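Local coordinates for hypothetical membrane protein (Corynebacterium glutamicum, PDB 6JSA) that binds heme through its C-terminal HtaA domain and probably passes it along the heme-uptake machinery of corynebacteria, at residues I83-N88 with G116-S121. Residues are numbered along the deposited sequence; the frame is centred on the assembly and turned at random.
Sequences IEISFN and GTLNFS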
loop_
_atom_site.group_PDB
_atom_site.type_symbol
_atom_site.label_atom_id
_atom_site.label_comp_id
_atom_site.label_asym_id
_atom_site.label_seq_id
_atom_site.Cartn_x
_atom_site.Cartn_y
_atom_site.Cartn_z
ATOM N N ILE A 83 3.199 -1.839 -5.124
ATOM C CA ILE A 83 1.988 -1.081 -4.821
ATOM C C ILE A 83 1.687 -0.098 -5.945
ATOM O O ILE A 83 2.583 0.381 -6.660
ATOM C CB ILE A 83 2.010 -0.381 -3.450
ATOM C CG1 ILE A 83 2.939 0.828 -3.456
ATOM C CG2 ILE A 83 2.342 -1.359 -2.340
ATOM C CD1 ILE A 83 2.618 1.800 -2.326
ATOM N N GLU A 84 0.402 0.198 -6.105
ATOM C CA GLU A 84 -0.088 1.119 -7.117
ATOM C C GLU A 84 -1.217 1.923 -6.496
ATOM O O GLU A 84 -2.114 1.353 -5.866
ATOM C CB GLU A 84 -0.611 0.354 -8.339
ATOM C CG GLU A 84 -1.397 1.198 -9.323
ATOM C CD GLU A 84 -1.942 0.379 -10.471
ATOM O OE1 GLU A 84 -1.525 -0.795 -10.627
ATOM O OE2 GLU A 84 -2.795 0.906 -11.216
ATOM N N ILE A 85 -1.143 3.244 -6.632
ATOM C CA ILE A 85 -2.236 4.138 -6.278
ATOM C C ILE A 85 -2.991 4.462 -7.558
ATOM O O ILE A 85 -2.441 5.081 -8.473
ATOM C CB ILE A 85 -1.706 5.423 -5.626
ATOM C CG1 ILE A 85 -0.969 5.096 -4.322
ATOM C CG2 ILE A 85 -2.844 6.392 -5.380
ATOM C CD1 ILE A 85 -0.205 6.267 -3.750
ATOM N N SER A 86 -4.243 4.037 -7.630
ATOM C CA SER A 86 -5.114 4.326 -8.756
ATOM C C SER A 86 -6.225 5.239 -8.265
ATOM O O SER A 86 -6.756 5.039 -7.169
ATOM C CB SER A 86 -5.695 3.022 -9.302
ATOM O OG SER A 86 -6.465 3.239 -10.462
ATOM N N PHE A 87 -6.563 6.261 -9.051
ATOM C CA PHE A 87 -7.610 7.179 -8.633
ATOM C C PHE A 87 -8.500 7.558 -9.804
ATOM O O PHE A 87 -8.066 7.615 -10.955
ATOM C CB PHE A 87 -7.087 8.429 -7.893
ATOM C CG PHE A 87 -6.160 9.303 -8.707
ATOM C CD1 PHE A 87 -4.784 9.104 -8.678
ATOM C CD2 PHE A 87 -6.662 10.358 -9.462
ATOM C CE1 PHE A 87 -3.935 9.925 -9.415
ATOM C CE2 PHE A 87 -5.817 11.175 -10.193
ATOM C CZ PHE A 87 -4.455 10.959 -10.166
ATOM N N ASN A 88 -9.761 7.798 -9.474
ATOM C CA ASN A 88 -10.764 8.308 -10.410
ATOM C C ASN A 88 -11.518 9.370 -9.617
ATOM O O ASN A 88 -12.315 9.029 -8.737
ATOM C CB ASN A 88 -11.715 7.203 -10.859
ATOM C CG ASN A 88 -11.043 6.161 -11.733
ATOM O OD1 ASN A 88 -10.435 5.213 -11.238
ATOM N ND2 ASN A 88 -11.177 6.318 -13.044
ATOM N N GLY A 116 -7.118 -2.128 -0.629
ATOM C CA GLY A 116 -8.037 -1.218 0.024
ATOM C C GLY A 116 -8.612 -0.212 -0.939
ATOM O O GLY A 116 -8.042 0.068 -1.999
ATOM N N THR A 117 -9.771 0.317 -0.565
ATOM C CA THR A 117 -10.359 1.408 -1.318
ATOM C C THR A 117 -9.926 2.734 -0.714
ATOM O O THR A 117 -9.783 2.879 0.506
ATOM C CB THR A 117 -11.880 1.298 -1.365
ATOM O OG1 THR A 117 -12.374 1.122 -0.039
ATOM C CG2 THR A 117 -12.297 0.106 -2.219
ATOM N N LEU A 118 -9.681 3.699 -1.591
ATOM C CA LEU A 118 -9.148 4.993 -1.199
ATOM C C LEU A 118 -10.230 6.059 -1.245
ATOM O O LEU A 118 -11.000 6.146 -2.207
ATOM C CB LEU A 118 -8.033 5.419 -2.150
ATOM C CG LEU A 118 -6.847 4.466 -2.218
ATOM C CD1 LEU A 118 -5.770 5.030 -3.128
ATOM C CD2 LEU A 118 -6.291 4.197 -0.831
ATOM N N ASN A 119 -10.252 6.892 -0.212
ATOM C CA ASN A 119 -11.081 8.091 -0.169
ATOM C C ASN A 119 -10.128 9.248 0.097
ATOM O O ASN A 119 -9.562 9.348 1.193
ATOM C CB ASN A 119 -12.136 7.979 0.930
ATOM C CG ASN A 119 -12.997 9.218 1.036
ATOM O OD1 ASN A 119 -13.106 9.992 0.089
ATOM N ND2 ASN A 119 -13.616 9.412 2.194
ATOM N N PHE A 120 -9.914 10.091 -0.914
ATOM C CA PHE A 120 -8.925 11.155 -0.805
ATOM C C PHE A 120 -9.475 12.320 -0.002
ATOM O O PHE A 120 -10.553 12.837 -0.302
ATOM C CB PHE A 120 -8.474 11.623 -2.188
ATOM C CG PHE A 120 -7.547 10.657 -2.857
ATOM C CD1 PHE A 120 -8.048 9.599 -3.607
ATOM C CD2 PHE A 120 -6.172 10.772 -2.700
ATOM C CE1 PHE A 120 -7.199 8.675 -4.197
ATOM C CE2 PHE A 120 -5.311 9.853 -3.298
ATOM C CZ PHE A 120 -5.830 8.803 -4.050
ATOM N N SER A 121 -8.735 12.721 1.030
ATOM C CA SER A 121 -9.029 13.962 1.734
ATOM C C SER A 121 -8.421 15.157 1.011
ATOM O O SER A 121 -8.910 16.285 1.152
ATOM C CB SER A 121 -8.488 13.881 3.160
ATOM O OG SER A 121 -7.106 13.565 3.157
#
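The ring of Phe120 reaches across from strand 116-120 and pushes its far end into the shallow hollow between Ile85 and Phe87 on strand 83-88. Phe120 CE1 lies 3.7 Å from Phe87 CB, which comes in obliquely to the ring, while Phe120 CZ meets Ile85 CG2 at 4.1 Å, the methyl sitting at the ring edge near its plane. A long, flat side chain suits this place because the axes of the two short strand segments come no closer than 8.5 Å. Phe87 offers only its CB: with CG between the backbone N and the carbonyl carbon (chi1 61°), its own ring leads away from the other strand. In Ile85 the beta branch supplies a short methyl, CG2, anti to the backbone N and turned to the other strand. Ile85 CG2 sits against the notch where Phe120 CZ and Leu118 CD1 meet, 3.9 Å from Leu118 CD1, and the Ile85 and Leu118 side chains cross at about a right angle. Leu118 CD1 also lies 4.2 Å from Ser86 O, a loose contact; no hydrogen bond joins the two segments. Strand 91-101 pairs with both strands and lies between them, its Leu94 touching Leu118, while Ile159 and Phe161 of strand 159-165 extend the apolar cluster. Buried residues of next-but-one strands, inclined at 55°, thus pack together, as expected where antiparallel strands curl round a common core, in the all-beta part of this HtaA domain, away from the heme site.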